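Local atomic coordinates of PlyP35 (PDB entry 6S3Y), a protein that probably directs the endolysin of a Listeria phage to the bacterial cell wall through its C-terminal cell wall binding domain. Residues A[4-10]-A[106-112]. Sequence-based numbering, arbitrary orientation.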
ATOM      1  N   GLU A   4      24.762   4.820   6.306  1.00 34.65           N
ATOM      2  CA  GLU A   4      23.825   5.896   6.601  1.00 37.46           C
ATOM      3  C   GLU A   4      22.482   5.335   7.049  1.00 31.70           C
ATOM      4  O   GLU A   4      22.112   4.264   6.576  1.00 35.40           O
ATOM      5  CB  GLU A   4      23.537   6.759   5.372  1.00 40.96           C
ATOM      6  CG  GLU A   4      24.759   7.379   4.766  1.00 44.64           C
ATOM      7  CD  GLU A   4      24.401   8.381   3.671  1.00 49.35           C
ATOM      8  OE1 GLU A   4      23.573   8.013   2.800  1.00 48.82           O
ATOM      9  OE2 GLU A   4      24.890   9.543   3.725  1.00 61.50           O
ATOM     10  N   ASN A   5      21.764   6.051   7.902  1.00 30.69           N
ATOM     11  CA  ASN A   5      20.355   5.726   8.237  1.00 32.30           C
ATOM     12  C   ASN A   5      19.425   6.795   7.651  1.00 30.65           C
ATOM     13  O   ASN A   5      19.865   7.935   7.386  1.00 27.64           O
ATOM     14  CB  ASN A   5      20.123   5.451   9.726  1.00 38.65           C
ATOM     15  CG  ASN A   5      20.545   6.591  10.621  1.00 49.22           C
ATOM     16  OD1 ASN A   5      20.115   7.724  10.417  1.00 63.21           O
ATOM     17  ND2 ASN A   5      21.364   6.288  11.619  1.00 49.19           N
ATOM     18  N   ILE A   6      18.173   6.400   7.437  1.00 27.18           N
ATOM     19  CA  ILE A   6      17.065   7.236   6.900  1.00 28.38           C
ATOM     20  C   ILE A   6      15.915   7.110   7.893  1.00 25.02           C
ATOM     21  O   ILE A   6      15.520   5.969   8.220  1.00 22.33           O
ATOM     22  CB  ILE A   6      16.661   6.740   5.500  1.00 31.29           C
ATOM     23  CG1 ILE A   6      17.849   6.667   4.539  1.00 36.07           C
ATOM     24  CG2 ILE A   6      15.511   7.553   4.959  1.00 28.56           C
ATOM     25  CD1 ILE A   6      18.464   8.032   4.290  1.00 41.75           C
ATOM     26  N   ASN A   7      15.395   8.231   8.375  1.00 23.72           N
ATOM     27  CA  ASN A   7      14.134   8.256   9.152  1.00 24.37           C
ATOM     28  C   ASN A   7      12.981   8.289   8.146  1.00 22.89           C
ATOM     29  O   ASN A   7      13.031   9.107   7.221  1.00 22.63           O
ATOM     30  CB  ASN A   7      14.108   9.437  10.113  1.00 23.61           C
ATOM     31  CG  ASN A   7      15.173   9.300  11.180  1.00 25.60           C
ATOM     32  OD1 ASN A   7      15.153   8.355  11.953  1.00 25.07           O
ATOM     33  ND2 ASN A   7      16.083  10.248  11.238  1.00 24.89           N
ATOM     34  N   ILE A   8      11.991   7.423   8.327  1.00 20.14           N
ATOM     35  CA  ILE A   8      10.845   7.316   7.388  1.00 17.84           C
ATOM     36  C   ILE A   8       9.553   7.422   8.181  1.00 16.16           C
ATOM     37  O   ILE A   8       9.532   7.084   9.379  1.00 16.50           O
ATOM     38  CB  ILE A   8      10.900   6.022   6.558  1.00 17.95           C
ATOM     39  CG1 ILE A   8      10.600   4.780   7.402  1.00 18.58           C
ATOM     40  CG2 ILE A   8      12.217   5.915   5.824  1.00 19.35           C
ATOM     41  CD1 ILE A   8      10.465   3.504   6.539  1.00 19.72           C
ATOM     42  N   VAL A   9       8.504   7.852   7.497  1.00 16.05           N
ATOM     43  CA  VAL A   9       7.123   7.833   8.034  1.00 17.97           C
ATOM     44  C   VAL A   9       6.226   7.192   6.975  1.00 16.47           C
ATOM     45  O   VAL A   9       6.275   7.594   5.793  1.00 18.17           O
ATOM     46  CB  VAL A   9       6.662   9.239   8.476  1.00 20.05           C
ATOM     47  CG1 VAL A   9       6.955  10.272   7.433  1.00 24.31           C
ATOM     48  CG2 VAL A   9       5.190   9.268   8.866  1.00 18.69           C
ATOM     49  N   ILE A  10       5.466   6.187   7.398  1.00 17.55           N
ATOM     50  CA  ILE A  10       4.545   5.452   6.496  1.00 17.96           C
ATOM     51  C   ILE A  10       3.436   6.446   6.097  1.00 18.52           C
ATOM     52  O   ILE A  10       2.915   7.166   6.982  1.00 17.57           O
ATOM     53  CB  ILE A  10       4.045   4.156   7.153  1.00 20.77           C
ATOM     54  CG1 ILE A  10       5.003   2.989   6.881  1.00 25.37           C
ATOM     55  CG2 ILE A  10       2.633   3.797   6.675  1.00 18.83           C
ATOM     56  CD1 ILE A  10       6.440   3.261   7.235  1.00 28.69           C
ATOM     57  N   PHE A 106       3.338   5.301  10.903  1.00 22.28           N
ATOM     58  CA  PHE A 106       4.426   4.495  11.525  1.00 20.54           C
ATOM     59  C   PHE A 106       5.770   5.183  11.286  1.00 18.75           C
ATOM     60  O   PHE A 106       6.078   5.490  10.124  1.00 18.22           O
ATOM     61  CB  PHE A 106       4.460   3.065  10.970  1.00 20.77           C
ATOM     62  CG  PHE A 106       5.493   2.170  11.614  1.00 21.03           C
ATOM     63  CD1 PHE A 106       5.191   1.474  12.775  1.00 23.62           C
ATOM     64  CD2 PHE A 106       6.765   2.035  11.066  1.00 21.98           C
ATOM     65  CE1 PHE A 106       6.142   0.663  13.389  1.00 26.66           C
ATOM     66  CE2 PHE A 106       7.704   1.211  11.664  1.00 23.15           C
ATOM     67  CZ  PHE A 106       7.396   0.533  12.830  1.00 24.09           C
ATOM     68  N   LYS A 107       6.539   5.390  12.350  1.00 19.09           N
ATOM     69  CA  LYS A 107       7.880   6.028  12.285  1.00 22.35           C
ATOM     70  C   LYS A 107       8.944   4.929  12.321  1.00 21.73           C
ATOM     71  O   LYS A 107       8.932   4.128  13.252  1.00 21.96           O
ATOM     72  CB  LYS A 107       8.063   7.017  13.448  1.00 24.48           C
ATOM     73  CG  LYS A 107       7.018   8.137  13.547  1.00 27.99           C
ATOM     74  CD  LYS A 107       6.910   8.957  12.279  1.00 31.68           C
ATOM     75  CE  LYS A 107       6.006  10.178  12.381  1.00 35.41           C
ATOM     76  NZ  LYS A 107       4.559   9.835  12.388  1.00 31.98           N
ATOM     77  N   GLY A 108       9.799   4.851  11.319  1.00 21.68           N
ATOM     78  CA  GLY A 108      10.795   3.774  11.238  1.00 24.18           C
ATOM     79  C   GLY A 108      12.164   4.289  10.887  1.00 22.30           C
ATOM     80  O   GLY A 108      12.281   5.493  10.559  1.00 19.59           O
ATOM     81  N   ILE A 109      13.155   3.406  10.903  1.00 19.35           N
ATOM     82  CA  ILE A 109      14.533   3.709  10.439  1.00 20.72           C
ATOM     83  C   ILE A 109      14.919   2.643   9.420  1.00 19.07           C
ATOM     84  O   ILE A 109      14.626   1.473   9.660  1.00 19.15           O
ATOM     85  CB  ILE A 109      15.504   3.768  11.627  1.00 23.65           C
ATOM     86  CG1 ILE A 109      15.077   4.825  12.658  1.00 26.40           C
ATOM     87  CG2 ILE A 109      16.924   4.047  11.141  1.00 29.14           C
ATOM     88  CD1 ILE A 109      15.916   4.827  13.924  1.00 28.53           C
ATOM     89  N   THR A 110      15.511   3.044   8.315  1.00 18.58           N
ATOM     90  CA  THR A 110      15.994   2.138   7.259  1.00 19.41           C
ATOM     91  C   THR A 110      17.345   2.662   6.783  1.00 21.13           C
ATOM     92  O   THR A 110      17.909   3.532   7.467  1.00 19.67           O
ATOM     93  CB  THR A 110      14.961   1.977   6.137  1.00 19.23           C
ATOM     94  OG1 THR A 110      15.410   0.943   5.253  1.00 20.11           O
ATOM     95  CG2 THR A 110      14.744   3.250   5.357  1.00 21.87           C
ATOM     96  N   HIS A 111      17.853   2.125   5.685  1.00 21.72           N
ATOM     97  CA  HIS A 111      19.188   2.444   5.125  1.00 24.61           C
ATOM     98  C   HIS A 111      19.023   2.548   3.627  1.00 24.61           C
ATOM     99  O   HIS A 111      18.153   1.882   3.089  1.00 22.88           O
ATOM    100  CB  HIS A 111      20.228   1.363   5.483  1.00 27.73           C
ATOM    101  CG  HIS A 111      20.342   1.152   6.953  1.00 30.13           C
ATOM    102  ND1 HIS A 111      19.564   0.244   7.624  1.00 30.26           N
ATOM    103  CD2 HIS A 111      21.043   1.825   7.888  1.00 31.26           C
ATOM    104  CE1 HIS A 111      19.824   0.322   8.904  1.00 32.59           C
ATOM    105  NE2 HIS A 111      20.724   1.279   9.094  1.00 33.76           N
ATOM    106  N   PRO A 112      19.858   3.358   2.946  1.00 28.12           N
ATOM    107  CA  PRO A 112      19.843   3.469   1.494  1.00 32.29           C
ATOM    108  C   PRO A 112      19.876   2.083   0.868  1.00 32.50           C
ATOM    109  O   PRO A 112      20.712   1.299   1.240  1.00 36.87           O
ATOM    110  CB  PRO A 112      21.128   4.228   1.116  1.00 33.93           C
ATOM    111  CG  PRO A 112      21.458   4.999   2.360  1.00 31.79           C
ATOM    112  CD  PRO A 112      20.894   4.210   3.531  1.00 29.85           C
TER
HETATM  113  O   HOH W   1      12.616   7.349  12.828  1.00 38.55           O
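Ile6 and Ile8 pair with Thr110 and Gly108 in an antiparallel beta ladder, which pairs strand 6-17, in the first cell-wall-binding sequence range, with strand 107-110, in the second; the sheet therefore takes strands from both sequence ranges, which belong to the SH3 clan. Backbone evidence comes first: reciprocal N-H...O bonds link Ile6 with Thr110 and Ile8 with Gly108, and Ile10 N to Phe106 O (2.9 Å) continues the pairing one residue before strand 107-110. The Ile8 N to Gly108 O bond is nearly straight (172° at the hydrogen), although its donor stands 35° above the carbonyl plane. Between these rungs Ile109 CA and Val9 CA make CA-H...O contacts with Ile6 O and Phe106 O.

Apolar packing on the face of Ile6, Ile8 and Thr110 centres on the methyl Thr110 CG2, 3.7 Å from Ile8 CG2; chi1 of -172° turns OG1 away from the backbone N, and the hydroxyl bonds to Pro119 O on strand 117-121. Phe136 packs against Ile8 as well. On the other face, Lys107 bends at chi2 and chi4 and runs alongside Val9, its CD 3.8 Å from Val9 CB, and NZ hydrogen-bonds to Gly105 O.

Polar contacts complete the account. Beyond the strand ends, Glu4 O meets the His111 ring at its edge, 3.0 Å from CD2. A water donates to both Asn7 OD1 (2.9 Å) and Gly108 O (3.0 Å), tying side chain to opposing backbone.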